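Local coordinates for secreted protein (Streptomyces lividans TK24, PDB 5LXZ) that probably acts as a copper-radical oxidase of the galactose oxidase kind (family AA5), holding copper in a site within a beta-propeller, at residues 30-34 with 465-469; 537-543 with 583-589; 554-558 with 577-581. The protein carries 1 engineered substitution. One frame throughout, in Å; residues are numbered along the deposited sequence.

Contact 1: residues 30-34 with 465-469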
loop_
_atom_site.group_PDB
_atom_site.type_symbol
_atom_site.label_atom_id
_atom_site.label_comp_id
_atom_site.label_asym_id
_atom_site.label_seq_id
_atom_site.Cartn_x
_atom_site.Cartn_y
_atom_site.Cartn_z
ATOM N N HIS A 30 7.729 -1.310 -5.073
ATOM C CA HIS A 30 6.497 -1.977 -5.421
ATOM C C HIS A 30 6.872 -3.285 -6.046
ATOM O O HIS A 30 7.827 -3.342 -6.846
ATOM C CB HIS A 30 5.766 -1.180 -6.511
ATOM C CG HIS A 30 5.528 0.254 -6.194
ATOM N ND1 HIS A 30 4.282 0.761 -5.883
ATOM C CD2 HIS A 30 6.373 1.303 -6.124
ATOM C CE1 HIS A 30 4.374 2.059 -5.647
ATOM N NE2 HIS A 30 5.635 2.403 -5.751
ATOM N N ALA A 31 6.083 -4.316 -5.817
ATOM C CA ALA A 31 6.227 -5.526 -6.586
ATOM C C ALA A 31 4.891 -6.167 -6.833
ATOM O O ALA A 31 3.950 -6.007 -6.034
ATOM C CB ALA A 31 7.173 -6.491 -5.925
ATOM N N ALA A 32 4.799 -6.871 -7.941
ATOM C CA ALA A 32 3.582 -7.577 -8.283
ATOM C C ALA A 32 3.929 -8.890 -8.955
ATOM O O ALA A 32 4.757 -8.914 -9.853
ATOM C CB ALA A 32 2.717 -6.742 -9.203
ATOM N N LEU A 33 3.292 -9.974 -8.540
ATOM C CA LEU A 33 3.388 -11.217 -9.254
ATOM C C LEU A 33 2.505 -11.153 -10.469
ATOM O O LEU A 33 1.368 -10.782 -10.366
ATOM C CB LEU A 33 3.021 -12.397 -8.367
ATOM C CG LEU A 33 2.958 -13.732 -9.094
ATOM C CD1 LEU A 33 4.341 -14.137 -9.578
ATOM C CD2 LEU A 33 2.382 -14.814 -8.182
ATOM N N LEU A 34 3.068 -11.462 -11.643
ATOM C CA LEU A 34 2.343 -11.432 -12.903
ATOM C C LEU A 34 1.922 -12.841 -13.295
ATOM O O LEU A 34 2.476 -13.848 -12.835
ATOM C CB LEU A 34 3.278 -10.902 -13.988
ATOM C CG LEU A 34 3.964 -9.570 -13.664
ATOM C CD1 LEU A 34 4.982 -9.296 -14.763
ATOM C CD2 LEU A 34 2.959 -8.457 -13.519
ATOM N N ILE A 465 5.600 -10.974 -1.474
ATOM C CA ILE A 465 4.848 -11.566 -2.575
ATOM C C ILE A 465 4.903 -13.093 -2.476
ATOM O O ILE A 465 6.003 -13.672 -2.492
ATOM C CB ILE A 465 5.532 -11.183 -3.929
ATOM C CG1 ILE A 465 5.704 -9.658 -4.065
ATOM C CG2 ILE A 465 4.825 -11.806 -5.123
ATOM C CD1 ILE A 465 4.402 -8.962 -4.279
ATOM N N LEU A 466 3.736 -13.725 -2.454
ATOM C CA LEU A 466 3.648 -15.184 -2.611
ATOM C C LEU A 466 3.958 -15.579 -4.047
ATOM O O LEU A 466 3.431 -14.991 -4.986
ATOM C CB LEU A 466 2.253 -15.667 -2.265
ATOM C CG LEU A 466 1.920 -17.152 -2.472
ATOM C CD1 LEU A 466 2.765 -18.045 -1.560
ATOM C CD2 LEU A 466 0.426 -17.436 -2.306
ATOM N N LEU A 467 4.809 -16.583 -4.215
ATOM C CA LEU A 467 5.198 -17.067 -5.516
ATOM C C LEU A 467 4.445 -18.354 -5.861
ATOM O O LEU A 467 3.990 -19.072 -4.966
ATOM C CB LEU A 467 6.708 -17.318 -5.538
ATOM C CG LEU A 467 7.590 -16.137 -5.153
ATOM C CD1 LEU A 467 9.047 -16.517 -5.048
ATOM C CD2 LEU A 467 7.461 -15.000 -6.126
ATOM N N PRO A 468 4.424 -18.719 -7.153
ATOM C CA PRO A 468 3.717 -19.933 -7.576
ATOM C C PRO A 468 4.247 -21.226 -6.991
ATOM O O PRO A 468 3.499 -22.184 -6.879
ATOM C CB PRO A 468 3.811 -19.874 -9.105
ATOM C CG PRO A 468 3.880 -18.410 -9.410
ATOM C CD PRO A 468 4.741 -17.853 -8.315
ATOM N N ASP A 469 5.493 -21.228 -6.548
ATOM C CA ASP A 469 6.042 -22.442 -5.930
ATOM C C ASP A 469 5.729 -22.556 -4.466
ATOM O O ASP A 469 6.141 -23.541 -3.812
ATOM C CB ASP A 469 7.529 -22.571 -6.221
ATOM C CG ASP A 469 8.381 -21.603 -5.439
ATOM O OD1 ASP A 469 7.872 -20.644 -4.873
ATOM O OD2 ASP A 469 9.638 -21.775 -5.393
#
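I465 divides its two branches between A31 and L33, and this apolar pairing brings two sheets together. The CG2 methyl of I465 lies 3.8 Å from CB of L33, while CG1 of I465 approaches CB of A31 at 4.0 Å. The division follows from the first torsion of I465: with CG1 anti to the carbonyl carbon (chi1 -54°) and CG2 anti to the backbone N, the branches diverge enough to span both partners.

A second apolar contact joins L33 to P468, the two side chains reaching toward each other tip to tip. The tip of L33 is placed by its CG standing anti to the backbone N (chi1 174°). Both methyls of L33 come up to one ring carbon, CD2 of L33 at 3.8 Å and CD1 of L33 at 3.9 Å from CD of P468. M585, from strand 582-590, also packs on both residues.

The fold explains why side chains do the joining. Strand 462-466 is the edge strand of one blade in a seven-bladed propeller, while 30-33 lies in the next sheet between 39-44 and the added strand 545-547. The backbones bond within their own sheets: A32 to L40, A31 to S546, I465 to M473. Strand 545-547 leads to H548, and strand 462-466 follows H461, both copper ligands.

Contacts of methyl with carbonyl oxygen make up the third kind. CD2 of L33 sits 3.4 Å from O of L466, and CD1 of I465 is 3.5 Å from O of A31; both are van der Waals touches.

Contact 2: residues 537-543 with 583-589. With EDO (1,2-ethanediol), chain K.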
loop_
_atom_site.group_PDB
_atom_site.type_symbol
_atom_site.label_atom_id
_atom_site.label_comp_id
_atom_site.label_asym_id
_atom_site.label_seq_id
_atom_site.Cartn_x
_atom_site.Cartn_y
_atom_site.Cartn_z
ATOM N N LYS A 537 -7.870 -29.248 0.339
ATOM C CA LYS A 537 -8.198 -27.837 0.113
ATOM C C LYS A 537 -7.761 -27.452 -1.268
ATOM O O LYS A 537 -6.690 -27.833 -1.708
ATOM C CB LYS A 537 -7.446 -26.932 1.078
ATOM C CG LYS A 537 -7.917 -26.957 2.502
ATOM C CD LYS A 537 -7.069 -26.002 3.314
ATOM C CE LYS A 537 -7.412 -26.100 4.762
ATOM N NZ LYS A 537 -6.465 -25.242 5.498
ATOM N N VAL A 538 -8.591 -26.655 -1.932
ATOM C CA VAL A 538 -8.202 -26.034 -3.186
ATOM C C VAL A 538 -8.425 -24.533 -2.966
ATOM O O VAL A 538 -9.500 -24.114 -2.512
ATOM C CB VAL A 538 -9.051 -26.550 -4.357
ATOM C CG1 VAL A 538 -8.701 -25.872 -5.677
ATOM C CG2 VAL A 538 -8.857 -28.067 -4.495
ATOM N N ARG A 539 -7.431 -23.740 -3.328
ATOM C CA ARG A 539 -7.484 -22.294 -3.148
ATOM C C ARG A 539 -7.107 -21.590 -4.442
ATOM O O ARG A 539 -6.103 -21.933 -5.084
ATOM C CB ARG A 539 -6.518 -21.886 -2.032
ATOM C CG ARG A 539 -6.841 -22.407 -0.658
ATOM C CD ARG A 539 -8.129 -21.789 -0.146
ATOM N NE ARG A 539 -8.526 -22.292 1.176
ATOM C CZ ARG A 539 -9.396 -23.278 1.385
ATOM N NH1 ARG A 539 -9.944 -23.955 0.395
ATOM N NH2 ARG A 539 -9.680 -23.631 2.639
ATOM N N LEU A 540 -7.912 -20.591 -4.785
ATOM C CA LEU A 540 -7.628 -19.695 -5.872
ATOM C C LEU A 540 -7.119 -18.399 -5.263
ATOM O O LEU A 540 -7.849 -17.757 -4.525
ATOM C CB LEU A 540 -8.904 -19.482 -6.621
ATOM C CG LEU A 540 -8.911 -19.261 -8.061
ATOM C CD1 LEU A 540 -8.151 -20.320 -8.863
ATOM C CD2 LEU A 540 -10.352 -19.086 -8.567
ATOM N N ILE A 541 -5.847 -18.085 -5.474
ATOM C CA ILE A 541 -5.208 -16.960 -4.783
ATOM C C ILE A 541 -4.832 -15.909 -5.797
ATOM O O ILE A 541 -4.071 -16.173 -6.745
ATOM C CB ILE A 541 -3.988 -17.408 -3.983
ATOM C CG1 ILE A 541 -4.387 -18.580 -3.091
ATOM C CG2 ILE A 541 -3.447 -16.214 -3.211
ATOM C CD1 ILE A 541 -3.359 -18.984 -2.078
ATOM N N ARG A 542 -5.346 -14.712 -5.597
ATOM C CA ARG A 542 -5.062 -13.628 -6.501
ATOM C C ARG A 542 -3.629 -13.157 -6.224
ATOM O O ARG A 542 -3.265 -12.985 -5.091
ATOM C CB ARG A 542 -6.070 -12.507 -6.319
ATOM C CG ARG A 542 -6.081 -11.519 -7.472
ATOM C CD ARG A 542 -7.256 -10.551 -7.375
ATOM N NE ARG A 542 -7.333 -9.618 -8.516
ATOM C CZ ARG A 542 -7.932 -9.855 -9.693
ATOM N NH1 ARG A 542 -8.576 -11.002 -9.973
ATOM N NH2 ARG A 542 -7.980 -8.897 -10.573
ATOM N N PRO A 543 -2.798 -12.940 -7.254
ATOM C CA PRO A 543 -1.428 -12.506 -7.050
ATOM C C PRO A 543 -1.370 -11.163 -6.374
ATOM O O PRO A 543 -2.237 -10.320 -6.598
ATOM C CB PRO A 543 -0.847 -12.404 -8.459
ATOM C CG PRO A 543 -1.944 -12.609 -9.351
ATOM C CD PRO A 543 -3.074 -13.243 -8.658
ATOM N N TRP A 583 -6.533 -13.184 -13.292
ATOM C CA TRP A 583 -5.735 -14.383 -13.182
ATOM C C TRP A 583 -5.451 -14.689 -11.721
ATOM O O TRP A 583 -5.190 -13.792 -10.926
ATOM C CB TRP A 583 -4.435 -14.201 -13.924
ATOM C CG TRP A 583 -4.559 -14.251 -15.391
ATOM C CD1 TRP A 583 -4.961 -13.227 -16.224
ATOM C CD2 TRP A 583 -4.323 -15.376 -16.226
ATOM N NE1 TRP A 583 -4.907 -13.646 -17.526
ATOM C CE2 TRP A 583 -4.530 -14.956 -17.558
ATOM C CE3 TRP A 583 -3.906 -16.673 -15.977
ATOM C CZ2 TRP A 583 -4.337 -15.804 -18.638
ATOM C CZ3 TRP A 583 -3.743 -17.521 -17.034
ATOM C CH2 TRP A 583 -3.947 -17.083 -18.352
ATOM N N TYR A 584 -5.411 -15.978 -11.405
ATOM C CA TYR A 584 -5.228 -16.503 -10.096
ATOM C C TYR A 584 -4.253 -17.661 -10.127
ATOM O O TYR A 584 -4.198 -18.417 -11.100
ATOM C CB TYR A 584 -6.520 -17.061 -9.547
ATOM C CG TYR A 584 -7.590 -16.042 -9.219
ATOM C CD1 TYR A 584 -8.394 -15.517 -10.224
ATOM C CD2 TYR A 584 -7.788 -15.598 -7.921
ATOM C CE1 TYR A 584 -9.352 -14.574 -9.938
ATOM C CE2 TYR A 584 -8.762 -14.666 -7.625
ATOM C CZ TYR A 584 -9.528 -14.134 -8.623
ATOM O OH TYR A 584 -10.512 -13.214 -8.309
ATOM N N MET A 585 -3.530 -17.827 -9.020
ATOM C CA MET A 585 -2.827 -19.071 -8.712
ATOM C C MET A 585 -3.770 -20.072 -8.112
ATOM O O MET A 585 -4.443 -19.768 -7.128
ATOM C CB MET A 585 -1.711 -18.824 -7.743
ATOM C CG MET A 585 -0.525 -18.072 -8.316
ATOM S SD MET A 585 0.744 -17.720 -7.091
ATOM C CE MET A 585 -0.012 -16.438 -6.090
ATOM N N MET A 586 -3.830 -21.302 -8.644
ATOM C CA MET A 586 -4.589 -22.341 -8.002
ATOM C C MET A 586 -3.639 -23.310 -7.329
ATOM O O MET A 586 -2.804 -23.934 -7.995
ATOM C CB MET A 586 -5.508 -23.085 -8.965
ATOM C CG MET A 586 -6.529 -23.922 -8.199
ATOM S SD MET A 586 -7.491 -24.969 -9.284
ATOM C CE MET A 586 -6.341 -26.288 -9.638
ATOM N N PHE A 587 -3.804 -23.449 -6.031
ATOM C CA PHE A 587 -3.011 -24.373 -5.215
ATOM C C PHE A 587 -3.933 -25.464 -4.679
ATOM O O PHE A 587 -5.071 -25.201 -4.254
ATOM C CB PHE A 587 -2.419 -23.673 -3.987
ATOM C CG PHE A 587 -1.313 -22.711 -4.282
ATOM C CD1 PHE A 587 0.012 -23.112 -4.299
ATOM C CD2 PHE A 587 -1.589 -21.336 -4.452
ATOM C CE1 PHE A 587 1.044 -22.188 -4.504
ATOM C CE2 PHE A 587 -0.570 -20.440 -4.656
ATOM C CZ PHE A 587 0.728 -20.834 -4.637
ATOM N N VAL A 588 -3.421 -26.695 -4.621
ATOM C CA VAL A 588 -4.128 -27.755 -3.912
ATOM C C VAL A 588 -3.270 -28.158 -2.736
ATOM O O VAL A 588 -2.038 -28.238 -2.871
ATOM C CB VAL A 588 -4.497 -28.941 -4.834
ATOM C CG1 VAL A 588 -5.243 -28.404 -6.055
ATOM C CG2 VAL A 588 -3.287 -29.775 -5.263
ATOM N N THR A 589 -3.885 -28.427 -1.607
ATOM C CA THR A 589 -3.139 -28.760 -0.419
ATOM C C THR A 589 -3.660 -30.079 0.123
ATOM O O THR A 589 -4.879 -30.304 0.165
ATOM C CB THR A 589 -3.280 -27.618 0.589
ATOM O OG1 THR A 589 -2.680 -26.434 0.010
ATOM C CG2 THR A 589 -2.578 -27.902 1.852
HETATM C C1 EDO K . -12.947 -25.855 0.966
HETATM O O1 EDO K . -11.952 -25.515 1.933
HETATM C C2 EDO K . -12.448 -26.834 -0.110
HETATM O O2 EDO K . -11.366 -26.314 -0.934
#
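I541 and M585 form a hydrogen-bonded antiparallel pair, and I541 N reaches O of M585 at 2.7 Å in a nearly straight bond (172°), in the carbonyl plane. R539 pairs with F587 and K537 with T589 in the same way, so six backbone bonds join the two strands. The intervening residues bond outward: V538 with L559, L540 with I557, Y584 with V601 and M586 with E599.

This places both strands inside the mixed sheet of the galactose oxidase-like early set (E-set) domain. On one face of that sheet CD1 of I541 packs 3.8 Å from CD2 of F587; on the other L540 crosses Y584 at about a right angle, its CG 3.6 Å from CB of Y584.

R539 bends at chi2 (-67°), which folds its guanidinium back along its own strand. NH1 of R539 then donates to O of V538 at 2.9 Å, from above the carbonyl plane. A bound 1,2-ethanediol, probably from the crystallisation liquor, takes more donors: its O1 is gripped by NH1 and NH2 of R539, each at 3.0 Å, and its O2 receives N of V538 at 3.0 Å (174°). NE of R539 and NZ of K537 both form salt bridges with D416.

CD2 of L540 covers one face of the Y584 ring near its rim, and CB of R542 lies 3.7 Å from CE2 of Y584. Loop 577-581 satisfies both polar ends, O of Q580 bonding the Y584 hydroxyl and O of S581 taking NH2 of R542. With an alanine here instead of Y584 the ring is gone, which would probably open a gap beside CD2 of L540 and CB of R542 and leave O of Q580 without this hydroxyl.

Contact 3: residues 554-558 with 577-581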
loop_
_atom_site.group_PDB
_atom_site.type_symbol
_atom_site.label_atom_id
_atom_site.label_comp_id
_atom_site.label_asym_id
_atom_site.label_seq_id
_atom_site.Cartn_x
_atom_site.Cartn_y
_atom_site.Cartn_z
ATOM N N GLN A 554 -4.348 -9.256 -3.063
ATOM C CA GLN A 554 -4.319 -10.631 -2.613
ATOM C C GLN A 554 -5.629 -11.010 -1.896
ATOM O O GLN A 554 -6.177 -10.248 -1.146
ATOM C CB GLN A 554 -3.074 -11.017 -1.783
ATOM C CG GLN A 554 -3.112 -10.385 -0.433
ATOM C CD GLN A 554 -1.975 -10.789 0.488
ATOM O OE1 GLN A 554 -1.448 -11.888 0.458
ATOM N NE2 GLN A 554 -1.632 -9.885 1.360
ATOM N N ARG A 555 -6.086 -12.227 -2.188
ATOM C CA ARG A 555 -7.240 -12.832 -1.528
ATOM C C ARG A 555 -7.168 -14.289 -1.914
ATOM O O ARG A 555 -6.663 -14.613 -3.013
ATOM C CB ARG A 555 -8.581 -12.214 -1.974
ATOM C CG ARG A 555 -8.775 -12.083 -3.485
ATOM C CD ARG A 555 -10.150 -11.567 -3.855
ATOM N NE ARG A 555 -10.405 -10.240 -3.251
ATOM C CZ ARG A 555 -11.607 -9.741 -3.001
ATOM N NH1 ARG A 555 -12.689 -10.432 -3.292
ATOM N NH2 ARG A 555 -11.733 -8.533 -2.446
ATOM N N SER A 556 -7.639 -15.144 -1.034
ATOM C CA SER A 556 -7.619 -16.580 -1.298
ATOM C C SER A 556 -9.025 -17.115 -1.184
ATOM O O SER A 556 -9.661 -16.990 -0.151
ATOM C CB SER A 556 -6.746 -17.233 -0.266
ATOM O OG SER A 556 -6.793 -18.653 -0.453
ATOM N N ILE A 557 -9.516 -17.700 -2.255
ATOM C CA ILE A 557 -10.904 -18.117 -2.398
ATOM C C ILE A 557 -10.956 -19.632 -2.340
ATOM O O ILE A 557 -10.247 -20.311 -3.067
ATOM C CB ILE A 557 -11.450 -17.612 -3.729
ATOM C CG1 ILE A 557 -11.393 -16.069 -3.736
ATOM C CG2 ILE A 557 -12.869 -18.126 -3.971
ATOM C CD1 ILE A 557 -11.262 -15.503 -5.113
ATOM N N ALA A 558 -11.790 -20.171 -1.452
ATOM C CA ALA A 558 -11.942 -21.649 -1.442
ATOM C C ALA A 558 -12.718 -22.168 -2.621
ATOM O O ALA A 558 -13.742 -21.593 -2.956
ATOM C CB ALA A 558 -12.670 -22.043 -0.166
ATOM N N ASN A 577 -18.054 -10.056 -7.146
ATOM C CA ASN A 577 -17.531 -9.304 -6.010
ATOM C C ASN A 577 -16.583 -10.137 -5.172
ATOM O O ASN A 577 -15.842 -9.565 -4.384
ATOM C CB ASN A 577 -18.631 -8.769 -5.125
ATOM C CG ASN A 577 -19.537 -7.760 -5.810
ATOM O OD1 ASN A 577 -19.134 -7.131 -6.776
ATOM N ND2 ASN A 577 -20.765 -7.630 -5.330
ATOM N N LEU A 578 -16.671 -11.455 -5.228
ATOM C CA LEU A 578 -15.808 -12.359 -4.542
ATOM C C LEU A 578 -14.646 -12.773 -5.442
ATOM O O LEU A 578 -13.473 -12.630 -5.088
ATOM C CB LEU A 578 -16.615 -13.603 -4.108
ATOM C CG LEU A 578 -15.813 -14.747 -3.473
ATOM C CD1 LEU A 578 -15.098 -14.299 -2.191
ATOM C CD2 LEU A 578 -16.699 -15.967 -3.283
ATOM N N VAL A 579 -14.970 -13.393 -6.569
ATOM C CA VAL A 579 -14.003 -13.873 -7.529
ATOM C C VAL A 579 -13.906 -12.809 -8.608
ATOM O O VAL A 579 -14.583 -12.869 -9.620
ATOM C CB VAL A 579 -14.382 -15.228 -8.133
ATOM C CG1 VAL A 579 -13.220 -15.753 -8.917
ATOM C CG2 VAL A 579 -14.792 -16.217 -7.044
ATOM N N GLN A 580 -13.114 -11.774 -8.350
ATOM C CA GLN A 580 -12.899 -10.694 -9.335
ATOM C C GLN A 580 -12.331 -11.344 -10.616
ATOM O O GLN A 580 -11.510 -12.267 -10.530
ATOM C CB GLN A 580 -11.930 -9.657 -8.736
ATOM C CG GLN A 580 -12.519 -8.982 -7.494
ATOM C CD GLN A 580 -11.486 -8.239 -6.641
ATOM O OE1 GLN A 580 -10.395 -8.740 -6.374
ATOM N NE2 GLN A 580 -11.823 -7.020 -6.237
ATOM N N SER A 581 -12.721 -10.818 -11.769
ATOM C CA SER A 581 -12.144 -11.322 -13.001
ATOM C C SER A 581 -10.640 -11.030 -13.042
ATOM O O SER A 581 -10.148 -10.016 -12.534
ATOM C CB SER A 581 -12.804 -10.640 -14.148
ATOM O OG SER A 581 -14.180 -10.927 -14.152
HETATM O O HOH W 1 -15.269 -9.806 -1.703
#
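R555 reaches L578, N577 and Q580 with the outer part of its side chain, from CD onward. It starts from CB, which points toward the loop, and CG takes the crowded position between backbone N and carbonyl carbon (chi1 49°). The chain then bends at chi3, where CD of R555 passes 3.7 Å from O of L578. NE of R555 comes next, 3.5 Å from OE1 of Q580, but the angle is too poor for a hydrogen bond. CZ of R555 lies 3.7 Å from the same OE1 of Q580. The relation is a stack instead: the amide of Q580 lies over one face of the guanidinium, the planes 24° apart, with OE1 displaced toward the rim.

At the tip, NH1 of R555 donates to O of L578 at 2.9 Å, close to the guanidinium plane. NH1 of R555 also makes a weak bond to O of N577 at 3.4 Å. A water bridges the same two atoms, accepting from NH1 of R555 at 3.1 Å and donating to O of N577 at 2.8 Å.

This loop, between strands 567-571 and 582-590, belongs to the E-set domain, and the other terminal nitrogen of R555 carries the connection beyond it: NH2 bonds to O of L303, on a strand of a propeller blade. Q580 packs on L303 as well, so the stacked pair sits where the two domains meet.

I557, two residues on, adds the apolar share of the contact. CD1 of I557 lies 4.1 Å from CG2 of V579, the side chains crossing at a slant, and Y584 packs against both.

Contact 1 closes before contact 2 opens along the chain, and contact 3 is nested inside the loop that contact 2 closes. Contact 2 lies in the sheet of the E-set domain, and contact 3 reaches the same sheet through strand 556-564, the neighbour of 535-541; their centres are about 10 Å apart. Contact 1 lies in the propeller, its centre about 13 Å from that of contact 2, yet the two touch: the F587 ring meets backbone oxygens of L467 and P468, and L33 meets P543 and M585. Contact 2 thus touches contact 1 and is probably hydrogen-bonded to contact 3, through L540 with I557 and R542 with R555, joining the E-set domain to the propeller.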